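Local coordinates for protein leucine aminopeptidase 1 (Caenorhabditis elegans, PDB 2HC9) that is a zinc-dependent M17 aminopeptidase that releases N-terminal amino acids, preferably leucine, from peptides and probably serves as a digestive enzyme, at residues W52-G63 and A72-A80. The protein carries 1 engineered substitution. Numbering follows the deposited sequence. Where two conformers were deposited one is given.
Sequences WNSMISRIPASG and AHLITVPDA
L74 and T76 of strand 72-77 meet helix 49-58 and the chain that returns from it to form antiparallel strand 63-66, outermost in this chain's mixed sheet, in the macro-like N-terminal domain of this M17 aminopeptidase. L74 packs into the apolar cluster between helix and sheet: with CG anti to the backbone N (chi1 172°), its branched end lies among four side chains. CD1 approaches the W52 ring obliquely, at 4.1 Å from CH2, while CD2 meets the tip of M55, the crossing chain of I56 and, at 3.5 Å, CD1 of I59. Leucine suits this place because its two methyls can serve different neighbours. I75 turns to the other face of the sheet, where L97 of helix 90-97 packs on it.

T76 pairs with G63 by two backbone bonds, T76 N to G63 O at 2.8 Å and G63 N to T76 O at 3.0 Å. G63 has phi 140°, a backbone that a side chain would crowd against the preceding carbonyl. In the conformer given, the two branches of T76 part: CG2 rests near A61 O, whereas OG1 lies beside I59 CD1 and shares a water with L74 O. The puckered ring of P78 then packs its CD against S62 CB at 3.6 Å. Finally, one water ties the loops together, donating to A61 O at 2.7 Å and accepting from D79 N at 3.0 Å.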
ATOM      1  N   TRP A  52      44.422 -33.852  16.897  1.00 30.81           N
ATOM      2  CA  TRP A  52      43.046 -34.272  16.594  1.00 31.66           C
ATOM      3  C   TRP A  52      42.160 -34.328  17.838  1.00 34.91           C
ATOM      4  O   TRP A  52      41.119 -33.676  17.896  1.00 29.24           O
ATOM      5  CB  TRP A  52      43.003 -35.605  15.837  1.00 26.31           C
ATOM      6  CG  TRP A  52      41.593 -36.105  15.572  1.00 29.31           C
ATOM      7  CD1 TRP A  52      40.936 -37.097  16.239  1.00 29.97           C
ATOM      8  CD2 TRP A  52      40.680 -35.626  14.565  1.00 26.91           C
ATOM      9  NE1 TRP A  52      39.677 -37.271  15.718  1.00 29.03           N
ATOM     10  CE2 TRP A  52      39.489 -36.380  14.691  1.00 28.99           C
ATOM     11  CE3 TRP A  52      40.752 -34.626  13.584  1.00 26.68           C
ATOM     12  CZ2 TRP A  52      38.368 -36.176  13.864  1.00 27.62           C
ATOM     13  CZ3 TRP A  52      39.644 -34.425  12.755  1.00 26.32           C
ATOM     14  CH2 TRP A  52      38.464 -35.201  12.905  1.00 26.53           C
ATOM     15  N   ASN A  53      42.572 -35.100  18.841  1.00 33.87           N
ATOM     16  CA  ASN A  53      41.752 -35.257  20.038  1.00 32.31           C
ATOM     17  C   ASN A  53      41.558 -33.957  20.800  1.00 32.18           C
ATOM     18  O   ASN A  53      40.463 -33.673  21.290  1.00 33.75           O
ATOM     19  CB  ASN A  53      42.362 -36.306  20.955  1.00 43.37           C
ATOM     20  CG  ASN A  53      42.346 -37.680  20.335  1.00 50.70           C
ATOM     21  OD1 ASN A  53      41.320 -38.125  19.813  1.00 50.55           O
ATOM     22  ND2 ASN A  53      43.487 -38.359  20.370  1.00 53.52           N
ATOM     23  N   SER A  54      42.628 -33.176  20.886  1.00 34.41           N
ATOM     24  CA  SER A  54      42.573 -31.862  21.515  1.00 38.99           C
ATOM     25  C   SER A  54      41.502 -30.988  20.841  1.00 37.45           C
ATOM     26  O   SER A  54      40.636 -30.417  21.513  1.00 34.92           O
ATOM     27  CB  SER A  54      43.946 -31.202  21.435  1.00 41.42           C
ATOM     28  OG  SER A  54      43.933 -29.918  22.028  1.00 53.53           O
ATOM     29  N   MET A  55      41.546 -30.915  19.510  1.00 33.77           N
ATOM     30  CA  MET A  55      40.549 -30.143  18.751  1.00 28.27           C
ATOM     31  C   MET A  55      39.101 -30.609  18.974  1.00 29.01           C
ATOM     32  O   MET A  55      38.225 -29.799  19.289  1.00 24.37           O
ATOM     33  CB  MET A  55      40.895 -30.149  17.262  1.00 24.30           C
ATOM     34  CG  MET A  55      39.880 -29.378  16.414  1.00 23.02           C
ATOM     35  SD  MET A  55      40.344 -29.356  14.685  1.00 25.35           S
ATOM     36  CE  MET A  55      40.239 -31.117  14.329  1.00 21.54           C
ATOM     37  N   ILE A  56      38.855 -31.916  18.833  1.00 26.34           N
ATOM     38  CA  ILE A  56      37.527 -32.473  19.062  1.00 29.32           C
ATOM     39  C   ILE A  56      36.999 -32.148  20.470  1.00 30.84           C
ATOM     40  O   ILE A  56      35.825 -31.807  20.616  1.00 34.27           O
ATOM     41  CB  ILE A  56      37.471 -34.007  18.743  1.00 30.24           C
ATOM     42  CG1 ILE A  56      37.900 -34.260  17.283  1.00 30.43           C
ATOM     43  CG2 ILE A  56      36.069 -34.575  18.994  1.00 29.86           C
ATOM     44  CD1 ILE A  56      36.967 -33.646  16.205  1.00 28.32           C
ATOM     45  N   SER A  57      37.870 -32.218  21.483  1.00 36.45           N
ATOM     46  CA  SER A  57      37.532 -31.732  22.840  1.00 43.03           C
ATOM     47  C   SER A  57      37.055 -30.275  22.880  1.00 42.14           C
ATOM     48  O   SER A  57      36.063 -29.980  23.530  1.00 45.51           O
ATOM     49  CB  SER A  57      38.705 -31.891  23.814  1.00 46.46           C
ATOM     50  OG  SER A  57      39.253 -33.200  23.773  1.00 54.13           O
ATOM     51  N   ARG A  58      37.755 -29.375  22.186  1.00 39.54           N
ATOM     52  CA  ARG A  58      37.456 -27.934  22.264  1.00 32.82           C
ATOM     53  C   ARG A  58      36.215 -27.522  21.485  1.00 36.48           C
ATOM     54  O   ARG A  58      35.498 -26.625  21.914  1.00 40.63           O
ATOM     55  CB  ARG A  58      38.621 -27.102  21.755  1.00 32.21           C
ATOM     56  CG  ARG A  58      39.899 -27.260  22.529  1.00 38.09           C
ATOM     57  CD  ARG A  58      40.030 -26.195  23.580  1.00 36.29           C
ATOM     58  NE  ARG A  58      39.711 -24.835  23.134  1.00 35.53           N
ATOM     59  CZ  ARG A  58      39.450 -23.847  23.986  1.00 33.19           C
ATOM     60  NH1 ARG A  58      39.462 -24.100  25.292  1.00 30.58           N
ATOM     61  NH2 ARG A  58      39.174 -22.626  23.556  1.00 27.75           N
ATOM     62  N   ILE A  59      35.977 -28.121  20.320  1.00 33.32           N
ATOM     63  CA  ILE A  59      34.941 -27.580  19.439  1.00 35.70           C
ATOM     64  C   ILE A  59      33.565 -27.826  20.048  1.00 37.70           C
ATOM     65  O   ILE A  59      33.382 -28.802  20.790  1.00 38.77           O
ATOM     66  CB  ILE A  59      35.022 -28.109  17.981  1.00 36.66           C
ATOM     67  CG1 ILE A  59      34.798 -29.617  17.931  1.00 36.33           C
ATOM     68  CG2 ILE A  59      36.337 -27.672  17.305  1.00 35.31           C
ATOM     69  CD1 ILE A  59      35.291 -30.229  16.669  1.00 40.39           C
ATOM     70  N   PRO A  60      32.618 -26.909  19.799  1.00 38.78           N
ATOM     71  CA  PRO A  60      31.303 -26.977  20.444  1.00 41.29           C
ATOM     72  C   PRO A  60      30.451 -28.173  20.010  1.00 44.99           C
ATOM     73  O   PRO A  60      30.962 -29.118  19.399  1.00 44.08           O
ATOM     74  CB  PRO A  60      30.643 -25.659  20.015  1.00 45.01           C
ATOM     75  CG  PRO A  60      31.338 -25.272  18.762  1.00 43.57           C
ATOM     76  CD  PRO A  60      32.744 -25.713  18.942  1.00 41.41           C
ATOM     77  N   ALA A  61      29.159 -28.130  20.329  1.00 42.51           N
ATOM     78  CA  ALA A  61      28.239 -29.207  19.971  1.00 40.33           C
ATOM     79  C   ALA A  61      28.012 -29.314  18.460  1.00 34.65           C
ATOM     80  O   ALA A  61      27.575 -30.359  17.979  1.00 39.86           O
ATOM     81  CB  ALA A  61      26.906 -29.034  20.704  1.00 39.00           C
ATOM     82  N   SER A  62      28.286 -28.228  17.730  1.00 29.68           N
ATOM     83  CA  SER A  62      28.109 -28.182  16.268  1.00 26.48           C
ATOM     84  C   SER A  62      28.759 -26.930  15.649  1.00 36.57           C
ATOM     85  O   SER A  62      29.058 -25.969  16.368  1.00 34.11           O
ATOM     86  CB  SER A  62      26.631 -28.205  15.896  1.00 38.80           C
ATOM     87  OG  SER A  62      26.042 -26.943  16.122  1.00 40.68           O
ATOM     88  N   GLY A  63      28.967 -26.940  14.328  1.00 30.51           N
ATOM     89  CA  GLY A  63      29.619 -25.829  13.617  1.00 27.83           C
ATOM     90  C   GLY A  63      30.584 -26.242  12.509  1.00 29.83           C
ATOM     91  O   GLY A  63      30.574 -27.393  12.044  1.00 24.79           O
ATOM     92  N   ALA A  72      40.775 -26.711   3.767  1.00 20.86           N
ATOM     93  CA  ALA A  72      40.214 -27.800   4.587  1.00 19.22           C
ATOM     94  C   ALA A  72      39.304 -27.357   5.706  1.00 18.33           C
ATOM     95  O   ALA A  72      39.550 -26.322   6.336  1.00 19.02           O
ATOM     96  CB  ALA A  72      41.331 -28.694   5.156  1.00 19.96           C
ATOM     97  N   HIS A  73      38.286 -28.169   5.987  1.00 20.77           N
ATOM     98  CA  HIS A  73      37.272 -27.844   6.999  0.50 19.24           C
ATOM     99  C   HIS A  73      36.820 -29.100   7.734  1.00 20.94           C
ATOM    100  O   HIS A  73      36.745 -30.171   7.129  1.00 20.01           O
ATOM    101  CB  HIS A  73      36.044 -27.231   6.312  0.50 17.87           C
ATOM    102  CG  HIS A  73      36.311 -25.916   5.659  0.50 18.36           C
ATOM    103  ND1 HIS A  73      36.760 -25.805   4.360  0.50 15.88           N
ATOM    104  CD2 HIS A  73      36.194 -24.652   6.128  0.50 15.91           C
ATOM    105  CE1 HIS A  73      36.902 -24.528   4.057  0.50 16.51           C
ATOM    106  NE2 HIS A  73      36.569 -23.808   5.114  0.50 22.29           N
ATOM    107  N   LEU A  74      36.477 -28.952   9.011  1.00 18.64           N
ATOM    108  CA  LEU A  74      35.700 -29.965   9.737  1.00 18.22           C
ATOM    109  C   LEU A  74      34.298 -29.388  10.001  1.00 20.49           C
ATOM    110  O   LEU A  74      34.164 -28.287  10.525  1.00 22.04           O
ATOM    111  CB  LEU A  74      36.371 -30.276  11.081  1.00 19.20           C
ATOM    112  CG  LEU A  74      35.626 -31.174  12.087  1.00 19.71           C
ATOM    113  CD1 LEU A  74      35.543 -32.607  11.590  1.00 16.72           C
ATOM    114  CD2 LEU A  74      36.311 -31.169  13.435  1.00 24.84           C
ATOM    115  N   ILE A  75      33.278 -30.155   9.648  1.00 19.50           N
ATOM    116  CA  ILE A  75      31.891 -29.801   9.937  1.00 20.53           C
ATOM    117  C   ILE A  75      31.357 -30.745  11.022  1.00 19.41           C
ATOM    118  O   ILE A  75      31.278 -31.961  10.826  1.00 19.50           O
ATOM    119  CB  ILE A  75      31.008 -29.862   8.657  1.00 21.44           C
ATOM    120  CG1 ILE A  75      31.423 -28.744   7.687  1.00 21.50           C
ATOM    121  CG2 ILE A  75      29.498 -29.754   9.020  1.00 20.25           C
ATOM    122  CD1 ILE A  75      30.660 -28.810   6.324  1.00 21.93           C
ATOM    123  N   THR A  76      31.021 -30.165  12.171  1.00 18.20           N
ATOM    124  CA  THR A  76      30.405 -30.910  13.249  0.70 20.72           C
ATOM    125  C   THR A  76      28.881 -30.758  13.196  1.00 22.65           C
ATOM    126  O   THR A  76      28.352 -29.640  13.212  1.00 24.32           O
ATOM    127  CB  THR A  76      30.970 -30.467  14.622  0.70 20.76           C
ATOM    128  OG1 THR A  76      32.399 -30.631  14.621  0.70 21.66           O
ATOM    129  CG2 THR A  76      30.364 -31.295  15.753  0.70 20.22           C
ATOM    130  N   VAL A  77      28.199 -31.891  13.142  1.00 17.99           N
ATOM    131  CA  VAL A  77      26.741 -31.955  13.069  1.00 19.62           C
ATOM    132  C   VAL A  77      26.231 -32.201  14.494  1.00 20.97           C
ATOM    133  O   VAL A  77      26.786 -33.031  15.209  1.00 22.12           O
ATOM    134  CB  VAL A  77      26.319 -33.159  12.155  1.00 19.25           C
ATOM    135  CG1 VAL A  77      24.777 -33.278  12.025  1.00 18.40           C
ATOM    136  CG2 VAL A  77      26.948 -32.999  10.771  1.00 17.94           C
ATOM    137  N   PRO A  78      25.160 -31.497  14.912  1.00 25.60           N
ATOM    138  CA  PRO A  78      24.645 -31.774  16.260  1.00 22.13           C
ATOM    139  C   PRO A  78      24.063 -33.175  16.409  1.00 19.04           C
ATOM    140  O   PRO A  78      23.537 -33.756  15.444  1.00 21.11           O
ATOM    141  CB  PRO A  78      23.580 -30.697  16.487  1.00 21.49           C
ATOM    142  CG  PRO A  78      23.309 -30.076  15.176  1.00 23.00           C
ATOM    143  CD  PRO A  78      24.402 -30.445  14.204  1.00 20.82           C
ATOM    144  N   ASP A  79      24.178 -33.715  17.620  1.00 20.74           N
ATOM    145  CA  ASP A  79      23.590 -34.997  17.952  1.00 21.49           C
ATOM    146  C   ASP A  79      22.108 -34.901  18.328  1.00 20.73           C
ATOM    147  O   ASP A  79      21.309 -35.751  17.938  1.00 27.35           O
ATOM    148  CB  ASP A  79      24.378 -35.638  19.084  1.00 24.73           C
ATOM    149  CG  ASP A  79      25.638 -36.315  18.583  1.00 22.17           C
ATOM    150  OD1 ASP A  79      25.531 -37.345  17.894  1.00 28.08           O
ATOM    151  OD2 ASP A  79      26.720 -35.802  18.880  1.00 25.82           O
ATOM    152  N   ALA A  80      21.760 -33.850  19.061  1.00 21.27           N
ATOM    153  CA  ALA A  80      20.380 -33.643  19.546  1.00 27.31           C
ATOM    154  C   ALA A  80      19.457 -33.152  18.437  1.00 20.32           C
ATOM    155  O   ALA A  80      19.889 -32.436  17.547  1.00 19.19           O
ATOM    156  CB  ALA A  80      20.375 -32.638  20.679  1.00 24.90           C
TER
HETATM  157  O   HOH W   1      26.162 -32.235  19.366  1.00 30.38           O
HETATM  158  O   HOH W   2      33.517 -28.149  13.484  1.00 29.34           O